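Local coordinates for secretion activator protein, hypothetical (Brucella abortus bv. 1 str. 9-941, PDB 7DNP) that probably cleaves peptidoglycan as a muramidase (autolysin) of the type IV secretion system, and binds a disaccharide-peptide fragment of the cell wall, at residues 57-60 / 61-65; 34-37 / 38-41; 127-130 / 131-135; 149-152 / 153-157; 47-50 / 51-54. One frame throughout, in Å; residues are numbered along the deposited sequence.

Interaction 1: 57-60 / 61-65; sequences TKTK and ATDIY
Thr62 folds its hydroxyl back onto Lys58 at the start of helix 58-70. With OG1 beside its own backbone N and anti to the carbonyl carbon (chi1 -56°), the hydroxyl donates to Lys58 O at 2.7 Å. The backbone bond Thr62 N to Lys58 O, 2.8 Å, meets the same oxygen from the opposite face of the carbonyl plane. The Lys58 chain leaves the helix fully extended. Its amino end serves a cation-pi contact with Phe14 of helix 5-17.

Thr59 and Asp63 lie side by side and point the same way. Thr59 CG2 is 4.0 Å from Asp63 OD2, a plain van der Waals contact. The charge of Asp63 is met one turn on, where OD1 forms a salt bridge with Arg66.

Lys60 and Ile64 form the third pair, and their chains run aslant to each other. Lys60 CG comes within 4.1 Å of Ile64 CD1. Beyond that the lysine bends at chi3 (-85°), and NZ pairs with Glu44 of helix 37-44. Ile64 turns to the inside, against Ile35 and Thr39.

Thr57 caps the helix from the N-cap position: its OG1 accepts from Lys60 N at 3.1 Å, with an N-H...O angle of 165°. Ala61 N then bonds to Thr57 O at 3.0 Å.

Polar groups of this capped first turn are thus met by its own threonines. One hydroxyl takes up a backbone N-H, and another adds a second donor to a carbonyl. The two lysine side chains offer only aliphatic atoms to the contact and send their charges to neighbouring helices.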
# COMPACT_ATOMS: atom_id res chain seq x y z
N THR A 57 -9.47 -5.38 -16.36
CA THR A 57 -9.17 -4.14 -17.06
C THR A 57 -8.42 -3.18 -16.15
O THR A 57 -8.52 -3.24 -14.92
CB THR A 57 -10.45 -3.46 -17.57
OG1 THR A 57 -11.16 -2.88 -16.47
CG2 THR A 57 -11.35 -4.44 -18.31
N LYS A 58 -7.67 -2.26 -16.77
CA LYS A 58 -6.97 -1.25 -15.99
C LYS A 58 -7.94 -0.30 -15.30
O LYS A 58 -7.66 0.18 -14.20
CB LYS A 58 -6.00 -0.47 -16.88
CG LYS A 58 -5.07 0.47 -16.13
CD LYS A 58 -4.01 1.07 -17.05
CE LYS A 58 -2.99 1.88 -16.26
NZ LYS A 58 -2.08 2.67 -17.14
N THR A 59 -9.09 -0.02 -15.92
CA THR A 59 -10.09 0.83 -15.29
C THR A 59 -10.59 0.22 -13.98
O THR A 59 -10.68 0.90 -12.96
CB THR A 59 -11.26 1.09 -16.23
OG1 THR A 59 -10.82 1.90 -17.32
CG2 THR A 59 -12.40 1.81 -15.50
N LYS A 60 -10.91 -1.08 -14.00
CA LYS A 60 -11.38 -1.71 -12.77
C LYS A 60 -10.26 -1.80 -11.75
O LYS A 60 -10.49 -1.59 -10.55
CB LYS A 60 -11.97 -3.09 -13.06
CG LYS A 60 -12.66 -3.70 -11.84
CD LYS A 60 -13.23 -5.07 -12.12
CE LYS A 60 -14.62 -4.99 -12.73
NZ LYS A 60 -15.25 -6.34 -12.78
N ALA A 61 -9.04 -2.13 -12.19
CA ALA A 61 -7.91 -2.13 -11.27
C ALA A 61 -7.73 -0.76 -10.62
O ALA A 61 -7.46 -0.67 -9.41
CB ALA A 61 -6.63 -2.54 -12.00
N THR A 62 -7.89 0.31 -11.39
CA THR A 62 -7.76 1.65 -10.83
C THR A 62 -8.86 1.94 -9.82
O THR A 62 -8.60 2.53 -8.77
CB THR A 62 -7.77 2.69 -11.95
OG1 THR A 62 -6.73 2.39 -12.89
CG2 THR A 62 -7.54 4.09 -11.39
N ASP A 63 -10.10 1.52 -10.10
CA ASP A 63 -11.17 1.72 -9.12
C ASP A 63 -10.88 0.94 -7.84
O ASP A 63 -11.16 1.41 -6.74
CB ASP A 63 -12.52 1.29 -9.69
CG ASP A 63 -12.94 2.12 -10.89
OD1 ASP A 63 -12.56 3.31 -10.98
OD2 ASP A 63 -13.66 1.57 -11.75
N ILE A 64 -10.32 -0.27 -7.98
CA ILE A 64 -10.00 -1.08 -6.81
C ILE A 64 -8.92 -0.42 -5.98
O ILE A 64 -9.02 -0.34 -4.75
CB ILE A 64 -9.59 -2.50 -7.25
CG1 ILE A 64 -10.81 -3.26 -7.79
CG2 ILE A 64 -8.93 -3.23 -6.09
CD1 ILE A 64 -10.45 -4.52 -8.54
N TYR A 65 -7.86 0.06 -6.63
CA TYR A 65 -6.79 0.75 -5.91
C TYR A 65 -7.31 2.03 -5.26
O TYR A 65 -6.90 2.37 -4.14
CB TYR A 65 -5.63 1.06 -6.85
CG TYR A 65 -4.70 -0.12 -7.08
CD1 TYR A 65 -4.17 -0.83 -6.01
CD2 TYR A 65 -4.36 -0.52 -8.37
CE1 TYR A 65 -3.32 -1.91 -6.22
CE2 TYR A 65 -3.51 -1.60 -8.58
CZ TYR A 65 -2.99 -2.28 -7.51
OH TYR A 65 -2.15 -3.35 -7.74

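Interaction 2: 34-37 / 38-41; sequences GITL and ATLS. With H9U ((2R)-2-[[(2S)-2-[[(2R)-2-[(2R,3S,4R,5R,6S)-5-acetamido-3-[(2S,3R,4R,5S,6R)-3-acetamido-6-(hydroxymethyl)-4,5-bis(oxidanyl)oxan-2-yl]oxy-2-(hydroxymethyl)-6-oxidanyl-oxan-4-yl]oxypropanoyl]amino]propanoyl]amino]pentanedioic acid), chain B.
Thr36 and Thr39 meet a flat group of the bound muropeptide, the N-acetyl group of its GlcNAc end, with oxygen O12 and methyl C41. Thr39 OG1 comes to O12 from one side of the amide plane and Thr36 N from the other, both well out of it. Ile35 CD1 lies close to that plane, beside methyl C41 at 4.0 Å. Thr36 N donates to O12 at 3.2 Å, with an N-H...O angle of 164°. Thr39 OG1 gives O12 a shorter bond, 2.9 Å. Thr36 OG1 adds a weak one.

Thr36 holds the N-cap position of helix 37-44. Its OG1 sits between its backbone N and carbonyl carbon (chi1 73°), which turns it toward Thr39. The two hydroxyl oxygens are 3.3 Å apart. Thr39 OG1 is also bonded to Tyr69 OH and has a weak bond from the sugar hydroxyl O06. The Ile35 and Thr39 side chains cross at about a right angle, with CG2 to CG2 at 4.1 Å. At the start of the segment, Gly34 O takes a bond of 2.7 Å from sugar hydroxyl O08.

Away from the ligand, Ser41 N and Ser41 OG both donate to Leu37 O, from opposite faces of its plane. Ser41 OG is also bonded to Val48 N.

This pattern is consistent with recognition of the GlcNAc N-acetyl group. Its carbonyl is gripped by a backbone N-H and a threonine hydroxyl, while its methyl meets an isoleucine.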
# COMPACT_ATOMS: atom_id res chain seq x y z
N GLY A 34 -0.99 -6.17 -10.19
CA GLY A 34 -0.88 -6.24 -8.75
C GLY A 34 -2.13 -6.70 -8.03
O GLY A 34 -2.06 -6.95 -6.82
N ILE A 35 -3.25 -6.83 -8.72
CA ILE A 35 -4.52 -7.20 -8.10
C ILE A 35 -4.60 -8.71 -7.98
O ILE A 35 -4.50 -9.43 -8.98
CB ILE A 35 -5.71 -6.64 -8.90
CG1 ILE A 35 -5.58 -5.13 -9.07
CG2 ILE A 35 -7.02 -7.01 -8.23
CD1 ILE A 35 -5.82 -4.36 -7.79
N THR A 36 -4.80 -9.21 -6.75
CA THR A 36 -4.88 -10.64 -6.52
C THR A 36 -6.30 -11.14 -6.73
O THR A 36 -7.26 -10.37 -6.88
CB THR A 36 -4.44 -11.01 -5.11
OG1 THR A 36 -5.44 -10.60 -4.17
CG2 THR A 36 -3.11 -10.34 -4.77
N LEU A 37 -6.44 -12.47 -6.73
CA LEU A 37 -7.74 -13.08 -6.96
C LEU A 37 -8.71 -12.77 -5.82
O LEU A 37 -9.89 -12.50 -6.05
CB LEU A 37 -7.59 -14.59 -7.14
CG LEU A 37 -8.83 -15.36 -7.55
CD1 LEU A 37 -8.46 -16.42 -8.58
CD2 LEU A 37 -9.50 -16.00 -6.34
N ALA A 38 -8.21 -12.80 -4.57
CA ALA A 38 -9.07 -12.53 -3.43
C ALA A 38 -9.56 -11.09 -3.44
O ALA A 38 -10.70 -10.81 -3.06
CB ALA A 38 -8.33 -12.83 -2.13
N THR A 39 -8.71 -10.17 -3.88
CA THR A 39 -9.12 -8.77 -3.94
C THR A 39 -10.16 -8.55 -5.03
O THR A 39 -11.13 -7.81 -4.82
CB THR A 39 -7.89 -7.89 -4.16
OG1 THR A 39 -7.05 -7.96 -2.99
CG2 THR A 39 -8.28 -6.43 -4.40
N LEU A 40 -10.00 -9.19 -6.19
CA LEU A 40 -11.02 -9.08 -7.22
C LEU A 40 -12.31 -9.75 -6.77
O LEU A 40 -13.41 -9.28 -7.09
CB LEU A 40 -10.53 -9.70 -8.53
CG LEU A 40 -11.46 -9.54 -9.74
CD1 LEU A 40 -11.86 -8.08 -9.94
CD2 LEU A 40 -10.80 -10.09 -11.00
N SER A 41 -12.20 -10.85 -6.03
CA SER A 41 -13.39 -11.50 -5.48
C SER A 41 -14.15 -10.56 -4.55
O SER A 41 -15.38 -10.48 -4.61
CB SER A 41 -12.98 -12.78 -4.76
OG SER A 41 -12.59 -13.77 -5.70
C22 H9U B . 0.26 -8.72 -2.86
C24 H9U B . 2.42 -9.86 -3.11
C26 H9U B . 0.45 -8.13 -4.28
C28 H9U B . 2.53 -9.37 -4.56
C23 H9U B . 1.01 -9.99 -2.68
C25 H9U B . -1.63 -8.38 -1.48
C27 H9U B . -3.05 -7.81 -1.70
C29 H9U B . -3.63 -7.33 -0.42
C30 H9U B . -3.58 -8.36 0.64
C31 H9U B . -2.13 -8.81 0.85
C32 H9U B . 1.09 -11.62 -0.81
C33 H9U B . -0.05 -6.72 -4.32
C34 H9U B . -2.03 -9.81 1.96
C35 H9U B . 4.42 -11.20 -2.31
C36 H9U B . 1.88 -11.56 0.50
C37 H9U B . -3.74 -6.49 -3.86
C38 H9U B . -0.26 -12.29 -0.58
C39 H9U B . 3.00 -10.13 2.26
C40 H9U B . 5.20 -12.51 -2.22
C41 H9U B . -3.53 -5.22 -4.68
C42 H9U B . 1.98 -10.17 3.39
C43 H9U B . 0.58 -11.56 5.00
C44 H9U B . 3.75 -8.82 2.30
C45 H9U B . -0.78 -11.85 4.39
C46 H9U B . 0.94 -12.71 5.93
C47 H9U B . 0.42 -12.47 7.34
C48 H9U B . 0.81 -13.59 8.29
N18 H9U B . 3.16 -11.15 -3.02
N19 H9U B . -2.97 -6.64 -2.63
N20 H9U B . 2.25 -10.24 1.02
N21 H9U B . 1.57 -11.47 3.93
O01 H9U B . -1.15 -8.97 -2.64
O02 H9U B . 1.85 -8.08 -4.72
O03 H9U B . -1.61 -9.38 -0.40
O04 H9U B . 0.94 -10.28 -1.22
O05 H9U B . 1.94 -10.28 -5.39
O06 H9U B . -5.03 -6.89 -0.62
O07 H9U B . -4.09 -7.81 1.87
O08 H9U B . 0.27 -6.22 -5.59
O09 H9U B . -2.80 -10.94 1.64
O10 H9U B . 4.85 -10.22 -1.80
O11 H9U B . 2.20 -12.54 1.06
O12 H9U B . -4.51 -7.31 -4.22
O13 H9U B . 1.53 -9.15 3.81
O14 H9U B . -1.82 -11.36 4.92
O15 H9U B . -0.87 -12.58 3.37
O16 H9U B . 1.51 -14.55 7.86
O17 H9U B . 0.44 -13.56 9.49

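Interaction 3: 127-130 / 131-135; sequences ADRI and INELC
Arg129 and Glu133 make a long salt bridge one turn apart on helix 127-142, a local contact on the outer side of a helix whose other side is buried. Both segments belong to the first turns of this helix, in the part of the chain assigned to a predicted peptidoglycan domain.

The two charged chains lie side by side and point the same way. Arg129 CG touches Glu133 OE2 at 3.2 Å, and Arg129 NE is 3.7 Å from the same oxygen. The guanidinium and carboxylate planes stand 88° apart. The arginine chain bends at chi3 (-95°), and OE2 lies obliquely to the guanidinium. The pairing is therefore loose, with one oxygen lying against the aliphatic part of the arginine.

The backbone bonds are regular. Glu133 N donates to Arg129 O at 2.9 Å, and Leu134 N to Ile130 O at 2.8 Å. Ile131 folds over its own turn: CG1, beside the backbone N, packs 3.2 Å from Ala127 O.

The remaining polar ends reach Arg163, within helix 148-170, and Arg171, just past its end. Asp128 OD2 forms a salt bridge with Arg171. Asn132 OD1 accepts from Arg163.

The buried side is apolar. Ile130 packs on Leu102 and Val106 of helix 95-106. Ile131 meets Val82 and Leu167, and Leu134 meets Phe89. This is an amphipathic helix with an i to i+4 ion pair on its outer side, packed against helices 82-93, 95-106 and 148-170 of a mainly helical fold.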
# COMPACT_ATOMS: atom_id res chain seq x y z
N ALA A 127 6.49 14.84 8.89
CA ALA A 127 6.05 13.89 7.87
C ALA A 127 7.17 12.95 7.45
O ALA A 127 6.95 11.75 7.30
CB ALA A 127 5.50 14.64 6.65
N ASP A 128 8.39 13.47 7.27
CA ASP A 128 9.48 12.59 6.87
C ASP A 128 9.88 11.65 8.00
O ASP A 128 10.34 10.54 7.74
CB ASP A 128 10.67 13.40 6.35
CG ASP A 128 11.22 14.39 7.37
OD1 ASP A 128 10.94 14.24 8.58
OD2 ASP A 128 11.94 15.32 6.95
N ARG A 129 9.68 12.07 9.25
CA ARG A 129 9.90 11.15 10.37
C ARG A 129 8.88 10.02 10.35
O ARG A 129 9.24 8.85 10.55
CB ARG A 129 9.83 11.92 11.69
CG ARG A 129 9.79 11.01 12.92
CD ARG A 129 9.92 11.81 14.21
NE ARG A 129 11.30 11.87 14.67
CZ ARG A 129 12.16 12.84 14.34
NH1 ARG A 129 11.78 13.83 13.54
NH2 ARG A 129 13.40 12.81 14.82
N ILE A 130 7.61 10.34 10.11
CA ILE A 130 6.59 9.30 9.98
C ILE A 130 6.95 8.34 8.85
O ILE A 130 6.87 7.11 9.01
CB ILE A 130 5.20 9.93 9.75
CG1 ILE A 130 4.77 10.74 10.97
CG2 ILE A 130 4.17 8.85 9.42
CD1 ILE A 130 3.36 11.28 10.88
N ILE A 131 7.38 8.89 7.71
CA ILE A 131 7.72 8.05 6.55
C ILE A 131 8.84 7.08 6.90
O ILE A 131 8.76 5.89 6.60
CB ILE A 131 8.09 8.93 5.35
CG1 ILE A 131 6.86 9.69 4.83
CG2 ILE A 131 8.71 8.07 4.24
CD1 ILE A 131 7.20 10.84 3.90
N ASN A 132 9.91 7.59 7.53
CA ASN A 132 11.05 6.74 7.85
C ASN A 132 10.68 5.69 8.88
O ASN A 132 11.06 4.52 8.75
CB ASN A 132 12.23 7.58 8.34
CG ASN A 132 12.98 8.23 7.20
OD1 ASN A 132 13.36 7.57 6.23
ND2 ASN A 132 13.19 9.54 7.30
N GLU A 133 9.92 6.08 9.91
CA GLU A 133 9.59 5.13 10.97
C GLU A 133 8.59 4.08 10.49
O GLU A 133 8.65 2.93 10.92
CB GLU A 133 9.04 5.87 12.19
CG GLU A 133 10.14 6.51 13.02
CD GLU A 133 9.61 7.31 14.18
OE1 GLU A 133 8.54 6.96 14.70
OE2 GLU A 133 10.28 8.28 14.57
N LEU A 134 7.67 4.46 9.59
CA LEU A 134 6.73 3.48 9.05
C LEU A 134 7.44 2.48 8.14
O LEU A 134 7.15 1.27 8.20
CB LEU A 134 5.61 4.19 8.29
CG LEU A 134 4.57 3.29 7.61
CD1 LEU A 134 3.77 2.48 8.64
CD2 LEU A 134 3.63 4.11 6.73
N CYS A 135 8.36 2.95 7.30
CA CYS A 135 9.08 2.02 6.43
C CYS A 135 9.99 1.10 7.24
O CYS A 135 10.14 -0.08 6.90
CB CYS A 135 9.87 2.81 5.38
SG CYS A 135 8.80 3.63 4.15

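Interaction 4: 149-152 / 153-157; sequences STFG and KGWTS. With H9U ((2R)-2-[[(2S)-2-[[(2R)-2-[(2R,3S,4R,5R,6S)-5-acetamido-3-[(2S,3R,4R,5S,6R)-3-acetamido-6-(hydroxymethyl)-4,5-bis(oxidanyl)oxan-2-yl]oxy-2-(hydroxymethyl)-6-oxidanyl-oxan-4-yl]oxypropanoyl]amino]propanoyl]amino]pentanedioic acid), chain B.
Phe151 and Trp155 pack one turn apart near the start of helix 148-170, and both touch the bound muropeptide. The aromatic contact comes first. Phe151 CB sits over the face of the indole, 3.7 Å from the centroid of its five-membered ring, a CH-pi contact. The two rings are near parallel, with planes at 29°. They are slid so far apart that they barely overlap, with 5.8 Å between the phenyl and six-membered ring centroids. Thr150 CG2 covers one face of the Phe151 ring. His92 meets the indole edge-to-face.

Ligand contacts follow. Methyl C40, from the acetamide of the MurNAc sugar, lies over the centre of the other face of the Phe151 ring. Trp155 NE1 donates to O10 of the same acetamide at 2.8 Å, and O10 lies near the indole plane at its edge. The far face of the indole receives the alanyl methyl C44, offset toward the rim.

The backbone forms the third group. Trp155 N donates to Phe151 O at 2.8 Å, nearly in line with the carbonyl. Gly152 O is held twice, by Thr156 N at 2.7 Å and by Thr156 OG1 at 2.8 Å, from opposite faces of its plane. OG1 reaches back because it stands beside its own backbone N (chi1 -59°). The helix is kinked here, and a water accepts from Gly154 N at 2.7 Å and donates to Thr150 O.

Together the two side chains split their grip on one acetamide. Phe151 takes its methyl by dispersion, and the indole N-H of Trp155 takes its oxygen.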
# COMPACT_ATOMS: atom_id res chain seq x y z
N SER A 149 12.10 -15.52 3.91
CA SER A 149 13.27 -16.24 3.41
C SER A 149 13.26 -16.32 1.88
O SER A 149 14.32 -16.40 1.26
CB SER A 149 13.36 -17.64 4.02
OG SER A 149 12.30 -18.47 3.59
N THR A 150 12.08 -16.27 1.27
CA THR A 150 11.98 -16.31 -0.18
C THR A 150 11.93 -14.92 -0.81
O THR A 150 12.61 -14.66 -1.80
CB THR A 150 10.74 -17.12 -0.59
OG1 THR A 150 10.90 -18.48 -0.15
CG2 THR A 150 10.56 -17.11 -2.11
N PHE A 151 11.14 -14.01 -0.24
CA PHE A 151 10.87 -12.72 -0.88
C PHE A 151 11.55 -11.54 -0.19
O PHE A 151 11.38 -10.41 -0.65
CB PHE A 151 9.36 -12.49 -0.95
CG PHE A 151 8.61 -13.60 -1.63
CD1 PHE A 151 8.66 -13.74 -3.01
CD2 PHE A 151 7.87 -14.51 -0.89
CE1 PHE A 151 7.97 -14.76 -3.65
CE2 PHE A 151 7.19 -15.54 -1.52
CZ PHE A 151 7.24 -15.66 -2.90
N GLY A 152 12.33 -11.78 0.87
CA GLY A 152 12.81 -10.68 1.69
C GLY A 152 13.71 -9.71 0.96
O GLY A 152 13.58 -8.49 1.12
N LYS A 153 14.65 -10.22 0.15
CA LYS A 153 15.55 -9.31 -0.55
C LYS A 153 14.77 -8.40 -1.51
O LYS A 153 15.00 -7.19 -1.54
CB LYS A 153 16.63 -10.08 -1.30
CG LYS A 153 17.62 -9.16 -2.01
CD LYS A 153 19.05 -9.69 -1.96
CE LYS A 153 20.01 -8.78 -2.73
NZ LYS A 153 21.32 -9.44 -3.00
N GLY A 154 13.84 -8.98 -2.27
CA GLY A 154 13.01 -8.15 -3.14
C GLY A 154 12.11 -7.20 -2.38
O GLY A 154 11.93 -6.05 -2.78
N TRP A 155 11.54 -7.67 -1.27
CA TRP A 155 10.75 -6.80 -0.40
C TRP A 155 11.59 -5.64 0.12
O TRP A 155 11.12 -4.49 0.16
CB TRP A 155 10.19 -7.59 0.78
CG TRP A 155 9.03 -8.50 0.45
CD1 TRP A 155 8.31 -8.52 -0.70
CD2 TRP A 155 8.46 -9.51 1.30
NE1 TRP A 155 7.32 -9.48 -0.63
CE2 TRP A 155 7.40 -10.10 0.60
CE3 TRP A 155 8.76 -9.96 2.59
CZ2 TRP A 155 6.63 -11.12 1.14
CZ3 TRP A 155 7.99 -10.98 3.12
CH2 TRP A 155 6.94 -11.55 2.40
N THR A 156 12.82 -5.92 0.53
CA THR A 156 13.70 -4.87 1.04
C THR A 156 13.95 -3.80 -0.03
O THR A 156 13.93 -2.60 0.27
CB THR A 156 15.02 -5.48 1.50
OG1 THR A 156 14.76 -6.44 2.53
CG2 THR A 156 15.96 -4.41 2.04
N SER A 157 14.14 -4.23 -1.27
CA SER A 157 14.35 -3.28 -2.36
C SER A 157 13.09 -2.48 -2.64
O SER A 157 13.16 -1.27 -2.92
CB SER A 157 14.82 -4.04 -3.61
OG SER A 157 14.91 -3.18 -4.73
C22 H9U B . 0.26 -8.72 -2.86
C24 H9U B . 2.42 -9.86 -3.11
C26 H9U B . 0.45 -8.13 -4.28
C28 H9U B . 2.53 -9.37 -4.56
C23 H9U B . 1.01 -9.99 -2.68
C25 H9U B . -1.63 -8.38 -1.48
C27 H9U B . -3.05 -7.81 -1.70
C29 H9U B . -3.63 -7.33 -0.42
C30 H9U B . -3.58 -8.36 0.64
C31 H9U B . -2.13 -8.81 0.85
C32 H9U B . 1.09 -11.62 -0.81
C33 H9U B . -0.05 -6.72 -4.32
C34 H9U B . -2.03 -9.81 1.96
C35 H9U B . 4.42 -11.20 -2.31
C36 H9U B . 1.88 -11.56 0.50
C37 H9U B . -3.74 -6.49 -3.86
C38 H9U B . -0.26 -12.29 -0.58
C39 H9U B . 3.00 -10.13 2.26
C40 H9U B . 5.20 -12.51 -2.22
C41 H9U B . -3.53 -5.22 -4.68
C42 H9U B . 1.98 -10.17 3.39
C43 H9U B . 0.58 -11.56 5.00
C44 H9U B . 3.75 -8.82 2.30
C45 H9U B . -0.78 -11.85 4.39
C46 H9U B . 0.94 -12.71 5.93
C47 H9U B . 0.42 -12.47 7.34
C48 H9U B . 0.81 -13.59 8.29
N18 H9U B . 3.16 -11.15 -3.02
N19 H9U B . -2.97 -6.64 -2.63
N20 H9U B . 2.25 -10.24 1.02
N21 H9U B . 1.57 -11.47 3.93
O01 H9U B . -1.15 -8.97 -2.64
O02 H9U B . 1.85 -8.08 -4.72
O03 H9U B . -1.61 -9.38 -0.40
O04 H9U B . 0.94 -10.28 -1.22
O05 H9U B . 1.94 -10.28 -5.39
O06 H9U B . -5.03 -6.89 -0.62
O07 H9U B . -4.09 -7.81 1.87
O08 H9U B . 0.27 -6.22 -5.59
O09 H9U B . -2.80 -10.94 1.64
O10 H9U B . 4.85 -10.22 -1.80
O11 H9U B . 2.20 -12.54 1.06
O12 H9U B . -4.51 -7.31 -4.22
O13 H9U B . 1.53 -9.15 3.81
O14 H9U B . -1.82 -11.36 4.92
O15 H9U B . -0.87 -12.58 3.37
O16 H9U B . 1.51 -14.55 7.86
O17 H9U B . 0.44 -13.56 9.49
O HOH W 1 13.69 -11.69 -2.65

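Interaction 5: 47-50 / 51-54; sequences KVSK and AEVK
Glu52 reaches back from the first turn of helix 50-54 to Ser49, the residue before the helix. Its CB lies 3.4 Å from Ser49 O. The chain then turns beside its own backbone N (chi1 -82°), and CG comes alongside Ser49 OG at 3.7 Å. CD passes 3.7 Å from Val48 CB. At the tip the two oxygens part. OE1 accepts from Ser49 N at 2.8 Å, a nearly straight bond of 169°, although the N-H arrives from above the carboxylate plane. Ser49 OG adds a weak bond to OE1. OE2 lies near Val48 CG1, and its charge is met by a salt bridge with Arg46.

Ser49 answers in the other direction. Its OG stands between its backbone N and carbonyl carbon (chi1 76°), and it accepts from Glu52 N at 3.2 Å. The two reciprocal bonds make a capping box. Each side chain serves the backbone N-H of the other residue, so Ser49 N and Glu52 N are both satisfied within the turn.

Two further backbone bonds continue the helix. Val53 N donates to Ser49 O, and Lys54 N to Lys50 O at 2.9 Å. On the inner side, Val48 CG2 and Val53 CG2 meet at 4.2 Å, their chains crossing at about a right angle.

The valines place the turn in the fold. Val48 and Val53 both pack on Leu37 of helix 37-44, and Val53 also on Leu40. Lys50 and Lys54 lie against Tyr20 of strand 20-21, and Val53 O accepts from Asn32.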
# COMPACT_ATOMS: atom_id res chain seq x y z
N LYS A 47 -16.45 -15.42 -5.49
CA LYS A 47 -15.13 -15.98 -5.75
C LYS A 47 -14.90 -16.05 -7.26
O LYS A 47 -15.58 -16.79 -7.97
CB LYS A 47 -15.01 -17.37 -5.12
CG LYS A 47 -13.66 -18.05 -5.36
CD LYS A 47 -13.47 -19.26 -4.45
CE LYS A 47 -12.04 -19.81 -4.52
NZ LYS A 47 -11.01 -18.79 -4.15
N VAL A 48 -13.93 -15.27 -7.76
CA VAL A 48 -13.68 -15.20 -9.19
C VAL A 48 -12.67 -16.26 -9.60
O VAL A 48 -11.95 -16.83 -8.77
CB VAL A 48 -13.20 -13.80 -9.62
CG1 VAL A 48 -14.21 -12.73 -9.23
CG2 VAL A 48 -11.82 -13.50 -9.03
N SER A 49 -12.61 -16.51 -10.90
CA SER A 49 -11.68 -17.46 -11.50
C SER A 49 -10.37 -16.79 -11.87
O SER A 49 -10.25 -15.56 -11.91
CB SER A 49 -12.32 -18.09 -12.73
OG SER A 49 -12.29 -17.18 -13.81
N LYS A 50 -9.36 -17.62 -12.16
CA LYS A 50 -8.08 -17.11 -12.65
C LYS A 50 -8.26 -16.37 -13.97
O LYS A 50 -7.59 -15.36 -14.22
CB LYS A 50 -7.08 -18.25 -12.81
CG LYS A 50 -6.17 -18.44 -11.60
CD LYS A 50 -5.43 -19.77 -11.65
CE LYS A 50 -3.92 -19.55 -11.65
NZ LYS A 50 -3.17 -20.80 -11.33
N ALA A 51 -9.15 -16.86 -14.84
CA ALA A 51 -9.40 -16.18 -16.10
C ALA A 51 -9.95 -14.77 -15.88
O ALA A 51 -9.65 -13.86 -16.66
CB ALA A 51 -10.37 -16.99 -16.96
N GLU A 52 -10.76 -14.58 -14.84
CA GLU A 52 -11.30 -13.26 -14.55
C GLU A 52 -10.19 -12.30 -14.12
O GLU A 52 -10.20 -11.13 -14.51
CB GLU A 52 -12.39 -13.36 -13.48
CG GLU A 52 -13.75 -13.77 -14.04
CD GLU A 52 -14.74 -14.18 -12.96
OE1 GLU A 52 -14.60 -15.29 -12.39
OE2 GLU A 52 -15.67 -13.39 -12.67
N VAL A 53 -9.24 -12.78 -13.33
CA VAL A 53 -8.08 -11.96 -12.98
C VAL A 53 -7.26 -11.64 -14.23
O VAL A 53 -6.83 -10.50 -14.43
CB VAL A 53 -7.23 -12.67 -11.91
CG1 VAL A 53 -5.93 -11.91 -11.66
CG2 VAL A 53 -8.02 -12.81 -10.62
N LYS A 54 -7.07 -12.64 -15.09
CA LYS A 54 -6.32 -12.43 -16.33
C LYS A 54 -7.00 -11.41 -17.24
O LYS A 54 -6.31 -10.66 -17.94
CB LYS A 54 -6.14 -13.77 -17.05
CG LYS A 54 -5.13 -13.75 -18.17
CD LYS A 54 -4.74 -15.17 -18.57
CE LYS A 54 -3.53 -15.17 -19.50
NZ LYS A 54 -3.91 -14.95 -20.92

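How the interactions relate
All five are local contacts within a continuous stretch: 1, 3 and 4 lie along helices, 2 joins a weakly bonded strand to a helix and 5 a loop to a helix. Interactions 1, 2, 3 and 5 lie at helix starts; side chains cap 1 and 5. Interaction 2 has most of its touching residues buried and touches both 1 and 5, which put polar and charged chains outside and apolar ones inside. Interaction 3 does likewise in the predicted peptidoglycan domain, with a loose surface ion pair. Interactions 2 and 4 both hold the muropeptide, one through threonine hydroxyls and backbone, the other through aromatic rings. Interaction 5 lies farthest from the chain centre.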